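Local coordinates for alkaline phosphatase D (Bacillus subtilis, PDB 2YEQ), which hydrolyses phosphate esters, acting as a phosphodiesterase and alkaline phosphatase through an active site that holds iron and calcium, at residues 380-385 with 407-412; 416-421 with 437-442; 119-124 with 147-152; 207-212 with 329-334. All coordinates share one frame; numbering follows the deposited sequence.

Contact 1 (380-385 with 407-412); sequences DVHASW and GTSITS. With FE (Fe (III) ion), chain B; CA (calcium ion), chain C; EDO (1,2-ethanediol), chain U.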
# COMPACT_ATOMS: atom_id res chain seq x y z
N ASP A 380 -0.24 4.31 -6.00
CA ASP A 380 0.74 4.53 -7.10
C ASP A 380 0.77 5.89 -7.74
O ASP A 380 1.85 6.43 -8.01
CB ASP A 380 0.68 3.42 -8.17
CG ASP A 380 1.79 3.56 -9.23
OD1 ASP A 380 3.00 3.36 -8.90
OD2 ASP A 380 1.43 3.91 -10.38
N VAL A 381 -0.40 6.50 -7.95
CA VAL A 381 -0.50 7.68 -8.80
C VAL A 381 -0.41 9.00 -8.08
O VAL A 381 -0.42 10.04 -8.71
CB VAL A 381 -1.76 7.60 -9.75
CG1 VAL A 381 -1.77 6.25 -10.51
CG2 VAL A 381 -3.07 7.86 -8.98
N HIS A 382 -0.26 8.96 -6.76
CA HIS A 382 0.05 10.17 -5.96
C HIS A 382 -1.05 11.24 -6.06
O HIS A 382 -0.79 12.43 -6.01
CB HIS A 382 1.41 10.77 -6.35
CG HIS A 382 2.58 9.82 -6.20
ND1 HIS A 382 3.84 10.15 -6.65
CD2 HIS A 382 2.69 8.58 -5.67
CE1 HIS A 382 4.68 9.15 -6.41
NE2 HIS A 382 4.02 8.18 -5.81
N ALA A 383 -2.28 10.80 -6.21
CA ALA A 383 -3.45 11.69 -6.26
C ALA A 383 -4.68 10.83 -6.11
O ALA A 383 -4.67 9.61 -6.31
CB ALA A 383 -3.49 12.52 -7.57
N SER A 384 -5.75 11.46 -5.65
CA SER A 384 -6.99 10.75 -5.41
C SER A 384 -7.85 10.76 -6.65
O SER A 384 -8.01 11.80 -7.28
CB SER A 384 -7.77 11.42 -4.27
OG SER A 384 -7.17 11.17 -3.02
N TRP A 385 -8.42 9.61 -6.96
CA TRP A 385 -9.41 9.47 -8.03
C TRP A 385 -10.51 8.52 -7.56
O TRP A 385 -10.32 7.72 -6.64
CB TRP A 385 -8.78 8.88 -9.31
CG TRP A 385 -7.58 9.58 -9.87
CD1 TRP A 385 -6.29 9.48 -9.44
CD2 TRP A 385 -7.54 10.44 -11.03
NE1 TRP A 385 -5.46 10.23 -10.22
CE2 TRP A 385 -6.18 10.82 -11.22
CE3 TRP A 385 -8.51 10.93 -11.92
CZ2 TRP A 385 -5.77 11.67 -12.24
CZ3 TRP A 385 -8.10 11.79 -12.93
CH2 TRP A 385 -6.73 12.14 -13.08
N GLY A 407 -6.35 5.97 -4.00
CA GLY A 407 -5.89 6.88 -2.96
C GLY A 407 -4.70 7.70 -3.32
O GLY A 407 -3.76 7.23 -3.97
N THR A 408 -4.72 8.95 -2.87
CA THR A 408 -3.55 9.81 -2.93
C THR A 408 -2.37 9.23 -2.11
O THR A 408 -2.50 8.23 -1.41
CB THR A 408 -3.91 11.18 -2.39
OG1 THR A 408 -2.85 12.10 -2.62
CG2 THR A 408 -4.32 11.10 -0.91
N SER A 409 -1.24 9.88 -2.21
CA SER A 409 -0.05 9.48 -1.48
C SER A 409 -0.01 10.13 -0.08
O SER A 409 -0.56 11.22 0.12
CB SER A 409 1.15 9.94 -2.27
OG SER A 409 1.00 11.30 -2.66
N ILE A 410 0.64 9.43 0.85
CA ILE A 410 0.92 9.96 2.20
C ILE A 410 1.78 11.20 2.10
O ILE A 410 1.50 12.20 2.78
CB ILE A 410 1.59 8.87 3.05
CG1 ILE A 410 0.60 7.75 3.36
CG2 ILE A 410 2.23 9.45 4.32
CD1 ILE A 410 -0.45 8.07 4.50
N THR A 411 2.83 11.17 1.26
CA THR A 411 3.66 12.34 0.99
C THR A 411 4.18 12.52 -0.45
O THR A 411 4.52 13.62 -0.83
CB THR A 411 4.97 12.29 1.83
OG1 THR A 411 5.56 10.99 1.68
CG2 THR A 411 4.66 12.60 3.33
N SER A 412 4.31 11.44 -1.21
CA SER A 412 5.03 11.52 -2.51
C SER A 412 4.41 12.59 -3.37
O SER A 412 3.18 12.64 -3.53
CB SER A 412 5.00 10.18 -3.25
OG SER A 412 5.47 9.16 -2.42
FE FE B . 4.82 6.27 -5.15
CA CA C . 4.58 2.91 -7.20
C1 EDO U . 6.24 14.30 -8.73
O1 EDO U . 7.27 14.86 -7.89
C2 EDO U . 5.86 12.90 -8.27
O2 EDO U . 4.44 12.73 -8.06
O HOH W 1 -0.78 7.22 -4.46
O HOH W 2 1.41 14.26 -5.87
O HOH W 3 2.86 2.77 -5.30
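S412 CB lies over one face of the H382 imidazole, 3.4 Å from the ring centroid and 14° off the ring normal, which fits a CH-pi contact. H382 CG stands anti to the carbonyl carbon (chi1 -58°), a turn that carries the ring to S412 and the metal. At the ring's two nitrogens, H382 NE2 binds iron at 2.2 Å, while H382 ND1 donates along a nearly straight 175° path to O2 of an ethanediol, probably from the crystallisation liquor. C124, D151 and Y154 are further protein ligands of this iron; D380 OD1 binds the neighbouring calcium at 2.4 Å.

Direct polar contacts are sparse. T408 N reaches S384 OG at 3.3 Å in a weak bond, and T408 OG1 is hydrogen-bonded outside the two segments, to Y439 O. A water joins H382 N to G407 O, accepting from the first and donating to the second. Within 407-412, S409 OG donates to S412 O at 2.7 Å, in the carbonyl plane on a lone pair, which ties the S412 backbone back to S409. S412 OG bonds to the iron ligand Y154. Iron at NE2 and S412 over one face would together restrict the tilt of the imidazole.

Contact 2 (416-421 with 437-442); sequences GADKRA and NDYRGY. With EDO (1,2-ethanediol), chain N.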
# COMPACT_ATOMS: atom_id res chain seq x y z
N GLY A 416 1.02 19.63 -3.34
CA GLY A 416 -0.04 19.42 -4.31
C GLY A 416 -1.06 20.55 -4.30
O GLY A 416 -0.74 21.70 -3.94
N ALA A 417 -2.28 20.21 -4.68
CA ALA A 417 -3.31 21.22 -4.94
C ALA A 417 -4.66 20.54 -5.08
O ALA A 417 -4.76 19.32 -5.07
CB ALA A 417 -2.96 22.02 -6.20
N ASP A 418 -5.74 21.33 -5.16
CA ASP A 418 -7.05 20.73 -5.32
C ASP A 418 -7.23 20.14 -6.72
O ASP A 418 -7.89 19.12 -6.91
CB ASP A 418 -8.17 21.75 -5.00
CG ASP A 418 -9.47 21.07 -4.65
OD1 ASP A 418 -9.60 20.57 -3.50
OD2 ASP A 418 -10.33 20.99 -5.54
N LYS A 419 -6.61 20.79 -7.69
CA LYS A 419 -6.81 20.50 -9.11
C LYS A 419 -5.49 20.76 -9.84
O LYS A 419 -4.71 21.60 -9.40
CB LYS A 419 -7.88 21.47 -9.63
CG LYS A 419 -8.45 21.19 -11.00
CD LYS A 419 -9.70 22.10 -11.24
CE LYS A 419 -10.05 22.24 -12.71
NZ LYS A 419 -11.52 22.42 -12.88
N ARG A 420 -5.30 20.09 -10.98
CA ARG A 420 -4.10 20.23 -11.83
C ARG A 420 -4.47 20.81 -13.21
O ARG A 420 -5.64 20.97 -13.52
CB ARG A 420 -3.51 18.84 -12.10
CG ARG A 420 -2.90 18.17 -10.95
CD ARG A 420 -1.76 17.30 -11.40
NE ARG A 420 -2.11 15.90 -11.64
CZ ARG A 420 -1.66 14.87 -10.90
NH1 ARG A 420 -0.87 15.05 -9.83
NH2 ARG A 420 -2.01 13.64 -11.23
N ALA A 421 -3.46 21.07 -14.03
CA ALA A 421 -3.66 21.60 -15.38
C ALA A 421 -4.42 20.65 -16.32
O ALA A 421 -5.10 21.11 -17.21
CB ALA A 421 -2.32 21.98 -15.98
N ASN A 437 -8.54 14.74 -6.88
CA ASN A 437 -7.95 15.66 -5.92
C ASN A 437 -6.44 15.41 -5.79
O ASN A 437 -5.99 14.27 -5.92
CB ASN A 437 -8.62 15.48 -4.56
CG ASN A 437 -8.22 16.53 -3.58
OD1 ASN A 437 -8.57 17.73 -3.72
ND2 ASN A 437 -7.47 16.13 -2.60
N ASP A 438 -5.65 16.45 -5.51
CA ASP A 438 -4.17 16.28 -5.46
C ASP A 438 -3.53 16.78 -4.16
O ASP A 438 -2.44 17.31 -4.18
CB ASP A 438 -3.52 16.97 -6.66
CG ASP A 438 -2.08 16.57 -6.87
OD1 ASP A 438 -1.69 15.45 -6.45
OD2 ASP A 438 -1.34 17.41 -7.44
N TYR A 439 -4.21 16.58 -3.03
CA TYR A 439 -3.64 16.80 -1.70
C TYR A 439 -3.24 15.45 -1.11
O TYR A 439 -3.83 14.44 -1.42
CB TYR A 439 -4.66 17.44 -0.77
CG TYR A 439 -5.05 18.87 -1.14
CD1 TYR A 439 -4.11 19.84 -1.34
CD2 TYR A 439 -6.41 19.22 -1.26
CE1 TYR A 439 -4.48 21.12 -1.67
CE2 TYR A 439 -6.78 20.50 -1.59
CZ TYR A 439 -5.82 21.44 -1.78
OH TYR A 439 -6.18 22.72 -2.11
N ARG A 440 -2.26 15.47 -0.21
CA ARG A 440 -1.81 14.26 0.46
C ARG A 440 -2.79 13.81 1.54
O ARG A 440 -3.59 14.61 2.06
CB ARG A 440 -0.42 14.47 1.06
CG ARG A 440 0.61 15.11 0.12
CD ARG A 440 1.10 14.13 -0.94
NE ARG A 440 0.11 13.85 -1.99
CZ ARG A 440 -0.32 14.71 -2.91
NH1 ARG A 440 0.11 15.96 -2.94
NH2 ARG A 440 -1.20 14.29 -3.82
N GLY A 441 -2.73 12.54 1.88
CA GLY A 441 -3.59 11.96 2.89
C GLY A 441 -3.75 10.47 2.67
O GLY A 441 -2.80 9.75 2.32
N TYR A 442 -4.98 10.01 2.86
CA TYR A 442 -5.32 8.60 2.81
C TYR A 442 -6.83 8.48 2.65
O TYR A 442 -7.52 9.49 2.59
CB TYR A 442 -4.87 7.85 4.07
CG TYR A 442 -5.46 8.37 5.38
CD1 TYR A 442 -6.68 7.88 5.87
CD2 TYR A 442 -4.80 9.33 6.11
CE1 TYR A 442 -7.21 8.37 7.06
CE2 TYR A 442 -5.31 9.81 7.28
CZ TYR A 442 -6.52 9.35 7.76
OH TYR A 442 -6.98 9.85 8.95
C1 EDO N . -8.35 24.37 -1.62
O1 EDO N . -8.33 25.67 -1.00
C2 EDO N . -9.70 23.97 -2.22
O2 EDO N . -10.05 22.65 -1.80
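The Y439 ring lies against the A417 backbone, with A417 C 3.4 Å above one ring face and offset toward the rim. This is the close-packed part of the contact; G416 and D418 meet the same ring obliquely. Y439 CG stands anti to the carbonyl carbon (chi1 -67°), which sends the ring across to A417 and D418. Ring atom Y439 CE2 comes to 3.4 Å from D418 OD1, and Y439 OH continues to V496 O. A phenylalanine here would probably leave V496 O without its hydroxyl partner.

Between the backbones, A417 and D438 form a single antiparallel bridge, a hydrogen-bonded pair. A417 N donates to D438 O at 2.9 Å from well above the carbonyl plane, and the return bond from D438 N to A417 O is weak, with an angle of 123°. The bridge thus pins the loop after strand 400-406 to the turn between strands 433-437 and 440-448. G416, at positive phi, passes so close to D438 O that a CB would collide with it.

R420, D438 and R440 form a salt-bridge network. Within 437-442, R440 NH2 holds D438 OD1 at 2.9 Å from above the carboxylate plane, and R440 NH1 bonds to G414 O. Across the contact the ion pair is longer and looser: R420 NH1 meets D438 OD2 at 3.4 Å, its guanidinium 69° from the carboxylate plane, and R420 NH2 has a second acid in E503. The solvent side is at partly exposed D418, where OD1 takes a bond from an ethanediol oxygen, O2, at 2.7 Å and pairs with R472.

Contact 3 (119-124 with 147-152); sequences FAFASC and FHLGDY. With FE (Fe (III) ion), chain B; CA (calcium ion), chain C.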
# COMPACT_ATOMS: atom_id res chain seq x y z
N PHE A 119 -12.03 0.79 7.65
CA PHE A 119 -10.59 0.60 7.46
C PHE A 119 -10.06 1.80 6.72
O PHE A 119 -10.85 2.62 6.25
CB PHE A 119 -10.28 -0.74 6.78
CG PHE A 119 -10.74 -0.86 5.34
CD1 PHE A 119 -9.95 -0.39 4.31
CD2 PHE A 119 -11.95 -1.47 5.02
CE1 PHE A 119 -10.36 -0.51 2.97
CE2 PHE A 119 -12.35 -1.60 3.68
CZ PHE A 119 -11.53 -1.11 2.66
N ALA A 120 -8.74 1.95 6.68
CA ALA A 120 -8.11 2.99 5.91
C ALA A 120 -7.12 2.29 4.97
O ALA A 120 -6.67 1.17 5.26
CB ALA A 120 -7.36 3.98 6.79
N PHE A 121 -6.81 2.95 3.85
CA PHE A 121 -5.70 2.48 3.00
C PHE A 121 -4.80 3.62 2.60
O PHE A 121 -5.22 4.78 2.43
CB PHE A 121 -6.18 1.60 1.83
CG PHE A 121 -6.95 2.30 0.77
CD1 PHE A 121 -6.31 2.85 -0.32
CD2 PHE A 121 -8.35 2.33 0.82
CE1 PHE A 121 -7.02 3.43 -1.35
CE2 PHE A 121 -9.08 2.92 -0.22
CZ PHE A 121 -8.42 3.49 -1.29
N ALA A 122 -3.52 3.28 2.46
CA ALA A 122 -2.49 4.25 2.25
C ALA A 122 -1.46 3.71 1.25
O ALA A 122 -1.34 2.50 1.07
CB ALA A 122 -1.80 4.53 3.58
N SER A 123 -0.73 4.61 0.63
CA SER A 123 0.42 4.26 -0.21
C SER A 123 1.34 5.44 -0.31
O SER A 123 0.96 6.56 0.04
CB SER A 123 -0.07 3.86 -1.61
OG SER A 123 -0.62 4.98 -2.26
N CYS A 124 2.56 5.21 -0.79
CA CYS A 124 3.41 6.27 -1.35
C CYS A 124 3.83 7.36 -0.34
O CYS A 124 3.33 8.51 -0.30
CB CYS A 124 2.80 6.87 -2.63
SG CYS A 124 2.65 5.66 -4.04
N PHE A 147 -4.77 -1.04 5.34
CA PHE A 147 -4.06 -1.60 4.18
C PHE A 147 -2.98 -0.66 3.70
O PHE A 147 -3.19 0.55 3.60
CB PHE A 147 -5.02 -1.79 2.98
CG PHE A 147 -6.00 -2.89 3.15
CD1 PHE A 147 -5.67 -4.19 2.84
CD2 PHE A 147 -7.29 -2.63 3.60
CE1 PHE A 147 -6.57 -5.21 2.98
CE2 PHE A 147 -8.22 -3.67 3.75
CZ PHE A 147 -7.85 -4.95 3.44
N HIS A 148 -1.80 -1.19 3.41
CA HIS A 148 -0.82 -0.42 2.70
C HIS A 148 -0.65 -1.05 1.31
O HIS A 148 -0.51 -2.26 1.19
CB HIS A 148 0.50 -0.33 3.47
CG HIS A 148 1.34 0.82 3.03
ND1 HIS A 148 2.08 0.80 1.87
CD2 HIS A 148 1.54 2.03 3.58
CE1 HIS A 148 2.68 1.96 1.72
NE2 HIS A 148 2.37 2.73 2.74
N LEU A 149 -0.70 -0.22 0.28
CA LEU A 149 -0.78 -0.69 -1.11
C LEU A 149 0.50 -0.45 -1.92
O LEU A 149 0.49 -0.63 -3.14
CB LEU A 149 -1.94 -0.03 -1.83
CG LEU A 149 -3.33 -0.25 -1.20
CD1 LEU A 149 -4.40 0.43 -2.08
CD2 LEU A 149 -3.63 -1.71 -0.96
N GLY A 150 1.56 0.01 -1.25
CA GLY A 150 2.92 0.03 -1.86
C GLY A 150 3.66 1.35 -1.73
O GLY A 150 3.10 2.36 -1.28
N ASP A 151 4.92 1.33 -2.18
CA ASP A 151 5.85 2.41 -2.02
C ASP A 151 5.91 2.81 -0.55
O ASP A 151 5.88 3.98 -0.21
CB ASP A 151 5.53 3.59 -2.93
CG ASP A 151 5.70 3.28 -4.42
OD1 ASP A 151 6.00 2.13 -4.78
OD2 ASP A 151 5.45 4.22 -5.24
N TYR A 152 6.00 1.81 0.31
CA TYR A 152 6.24 2.01 1.73
C TYR A 152 7.63 2.60 2.00
O TYR A 152 7.79 3.36 2.96
CB TYR A 152 6.07 0.70 2.46
CG TYR A 152 6.05 0.80 3.96
CD1 TYR A 152 7.24 0.89 4.69
CD2 TYR A 152 4.85 0.74 4.68
CE1 TYR A 152 7.23 0.95 6.09
CE2 TYR A 152 4.84 0.79 6.10
CZ TYR A 152 6.04 0.90 6.78
OH TYR A 152 6.04 0.96 8.16
FE FE B . 4.82 6.27 -5.15
CA CA C . 4.58 2.91 -7.20
O HOH W 3 2.86 2.77 -5.30
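Strands 117-122 and 145-148 are the parallel pair of a beta-alpha-beta unit whose crossover runs through helix 133-138, and they touch at F119, whose ring face meets the edge of F147. The T-shaped geometry is clear: the centroids lie 5.2 Å apart and the planes stand at 78°. F121 and F147 share a face of the sheet, CB to CB, and F121 CD1 also touches L149 CD1 at 3.5 Å.

Backbone bonds set the register: F147 N to A120 O, A122 N to F147 O and L149 N to A122 O. Beyond the strand ends, C124 N still donates to G150 O at 2.9 Å, carrying the pairing into the metal-binding loops.

A122 O lies over the centre of one face of the H148 ring, 3.7 Å from its plane, and Y152 CD2 covers the opposite face. H148 CG runs anti to the backbone N (chi1 -159°), bringing H148 ND1 within 3.3 Å of G150 N, which donates to it, while H148 NE2 pairs with Q125. A leucine in its place would probably deprive G150 N and Q125 of their partner and unsettle the turn leading to D151.

In the loops after the strands, C124 SG binds iron at 2.5 Å. D151 OD2 bridges iron at 2.1 Å and calcium at 2.5 Å, and the D151 carboxylate also has H211 as a polar partner. Sharing one carboxylate oxygen between two cations would probably polarise it and tie both metals to the ends of this strand pair.

Contact 4 (207-212 with 329-334); sequences TWDDHE and AQQIFF. With CA (calcium ion), chain C; CA (calcium ion), chain D.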
# COMPACT_ATOMS: atom_id res chain seq x y z
N THR A 207 0.85 -4.81 1.16
CA THR A 207 1.36 -5.36 -0.09
C THR A 207 2.21 -4.30 -0.73
O THR A 207 2.03 -3.12 -0.45
CB THR A 207 0.23 -5.84 -1.02
OG1 THR A 207 0.81 -6.49 -2.15
CG2 THR A 207 -0.73 -4.66 -1.45
N TRP A 208 3.19 -4.71 -1.54
CA TRP A 208 4.21 -3.76 -2.02
C TRP A 208 3.86 -3.30 -3.42
O TRP A 208 3.03 -3.91 -4.07
CB TRP A 208 5.61 -4.40 -2.01
CG TRP A 208 5.70 -5.75 -2.64
CD1 TRP A 208 5.09 -6.18 -3.78
CD2 TRP A 208 6.46 -6.85 -2.15
NE1 TRP A 208 5.43 -7.50 -4.02
CE2 TRP A 208 6.27 -7.93 -3.04
CE3 TRP A 208 7.31 -7.03 -1.05
CZ2 TRP A 208 6.87 -9.17 -2.85
CZ3 TRP A 208 7.90 -8.26 -0.86
CH2 TRP A 208 7.69 -9.32 -1.77
N ASP A 209 4.51 -2.25 -3.88
CA ASP A 209 4.52 -1.89 -5.29
C ASP A 209 5.99 -1.87 -5.74
O ASP A 209 6.75 -2.77 -5.35
CB ASP A 209 3.79 -0.57 -5.58
CG ASP A 209 3.53 -0.35 -7.08
OD1 ASP A 209 3.25 -1.36 -7.80
OD2 ASP A 209 3.67 0.84 -7.55
N ASP A 210 6.40 -0.89 -6.53
CA ASP A 210 7.76 -0.95 -7.15
C ASP A 210 8.87 -0.46 -6.26
O ASP A 210 9.95 -1.06 -6.25
CB ASP A 210 7.84 -0.24 -8.52
CG ASP A 210 7.26 1.15 -8.52
OD1 ASP A 210 6.40 1.47 -7.65
OD2 ASP A 210 7.65 1.95 -9.41
N HIS A 211 8.63 0.62 -5.51
CA HIS A 211 9.70 1.29 -4.81
C HIS A 211 10.23 0.57 -3.58
O HIS A 211 11.29 0.95 -3.07
CB HIS A 211 9.33 2.72 -4.51
CG HIS A 211 9.40 3.63 -5.70
ND1 HIS A 211 10.59 4.00 -6.29
CD2 HIS A 211 8.42 4.29 -6.37
CE1 HIS A 211 10.34 4.86 -7.26
NE2 HIS A 211 9.03 5.04 -7.35
N GLU A 212 9.56 -0.49 -3.13
CA GLU A 212 10.15 -1.39 -2.16
C GLU A 212 11.42 -2.10 -2.73
O GLU A 212 12.20 -2.66 -1.97
CB GLU A 212 9.16 -2.44 -1.74
CG GLU A 212 8.16 -1.91 -0.70
CD GLU A 212 6.86 -1.31 -1.27
OE1 GLU A 212 6.74 -1.02 -2.49
OE2 GLU A 212 5.94 -1.10 -0.42
N ALA A 329 -7.50 -5.44 -3.34
CA ALA A 329 -6.58 -4.50 -2.70
C ALA A 329 -5.28 -4.63 -3.48
O ALA A 329 -4.59 -5.63 -3.34
CB ALA A 329 -6.36 -4.89 -1.27
N GLN A 330 -4.95 -3.61 -4.25
CA GLN A 330 -3.84 -3.73 -5.20
C GLN A 330 -3.18 -2.39 -5.46
O GLN A 330 -3.47 -1.41 -4.76
CB GLN A 330 -4.30 -4.45 -6.48
CG GLN A 330 -5.42 -3.75 -7.24
CD GLN A 330 -4.89 -2.78 -8.24
OE1 GLN A 330 -4.02 -3.11 -9.06
NE2 GLN A 330 -5.37 -1.55 -8.16
N GLN A 331 -2.28 -2.34 -6.45
CA GLN A 331 -1.29 -1.28 -6.53
C GLN A 331 -1.58 -0.14 -7.45
O GLN A 331 -1.26 1.02 -7.14
CB GLN A 331 0.07 -1.88 -6.96
CG GLN A 331 0.70 -2.84 -5.97
CD GLN A 331 0.02 -4.19 -5.85
OE1 GLN A 331 -0.65 -4.67 -6.77
NE2 GLN A 331 0.24 -4.84 -4.69
N ILE A 332 -2.10 -0.46 -8.63
CA ILE A 332 -2.04 0.45 -9.76
C ILE A 332 -3.41 0.75 -10.40
O ILE A 332 -4.39 0.03 -10.23
CB ILE A 332 -1.06 -0.12 -10.84
CG1 ILE A 332 -1.35 -1.58 -11.12
CG2 ILE A 332 0.44 0.08 -10.42
CD1 ILE A 332 -0.77 -2.11 -12.46
N PHE A 333 -3.45 1.84 -11.14
CA PHE A 333 -4.70 2.36 -11.72
C PHE A 333 -5.41 1.32 -12.60
O PHE A 333 -4.87 0.86 -13.61
CB PHE A 333 -4.40 3.63 -12.47
CG PHE A 333 -5.55 4.61 -12.55
CD1 PHE A 333 -6.63 4.37 -13.39
CD2 PHE A 333 -5.52 5.79 -11.84
CE1 PHE A 333 -7.69 5.31 -13.48
CE2 PHE A 333 -6.55 6.73 -11.95
CZ PHE A 333 -7.64 6.47 -12.76
N PHE A 334 -6.63 0.95 -12.19
CA PHE A 334 -7.37 -0.13 -12.83
C PHE A 334 -8.32 0.34 -13.95
O PHE A 334 -8.46 -0.33 -14.99
CB PHE A 334 -8.18 -0.88 -11.78
CG PHE A 334 -8.90 -2.09 -12.29
CD1 PHE A 334 -8.25 -3.30 -12.40
CD2 PHE A 334 -10.25 -2.02 -12.64
CE1 PHE A 334 -8.92 -4.43 -12.87
CE2 PHE A 334 -10.92 -3.14 -13.11
CZ PHE A 334 -10.27 -4.34 -13.23
CA CA C . 4.58 2.91 -7.20
CA CA D . 7.07 3.96 -10.33
O HOH W 3 2.86 2.77 -5.30
O HOH W 4 6.64 5.97 -11.18
O HOH W 5 4.90 3.17 -10.83
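Q331 buries the largest share of this contact, its side chain bent against the side chains of T207 and D209 and the carbonyl of W208. The two segments are loops at the ends of strands 203-206 and 325-329, which belong to two different mixed sheets of the calcineurin-like phosphatase domain. Their touching parts run nearly the same way, with end-to-end directions 2° apart, yet the nearest CA atoms, those of D209 and Q331, are still 6.0 Å apart. Side chains rather than paired backbones therefore close the distance.

From Q331, CG leaves anti to the carbonyl carbon (chi1 -66°), and a bend at chi2 turns the amide toward W208. There Q331 NE2 gives W208 O a weak bond of 3.0 Å, while Q331 OE1 is hydrogen-bonded to T278 OG1. T207 crosses the glutamine at about a right angle; its methyl, T207 CG2, comes to 3.4 Å from Q331 NE2, and T207 OG1 pairs with L276 O.

D209 meets the same side chain nearer its base, with OD1 against Q331 CB at 3.3 Å and the carboxylate plane only 21° from the amide plane. The two oxygens of D209 divide their work: OD1 forms a salt bridge with R279, and OD2 binds the calcium shared with D151, D210 and D380. R279 and Q331 would thus restrict the turning of that carboxylate. D209 N is held by E212 OE1 within the loop. D210 spans two calcium ions, D210 OD1 lying 2.4 Å from the one bound by D209 and D210 OD2 2.3 Å from the other.

In the fold
Contacts 3, 4 and 1 converge on the metal centre. All three reach one calcium, and contacts 1 and 3 share the iron; their centres lie 9 to 12 Å apart. Contact 3 uses strands 117-122 and 145-148 of the ten-stranded mixed sheet. Contact 4 joins loops following strands of that sheet and of the seven-stranded one, to which the first segment of contact 1 also belongs. Contact 2 sits farther out, its centre 8 Å from that of contact 1 but about 20 Å from that of contact 4, and strand 440-448 places it beside strand 117-122. In sequence the contacts close one after another, 3, 4, 1, 2, so the metal site is assembled from well-separated loops.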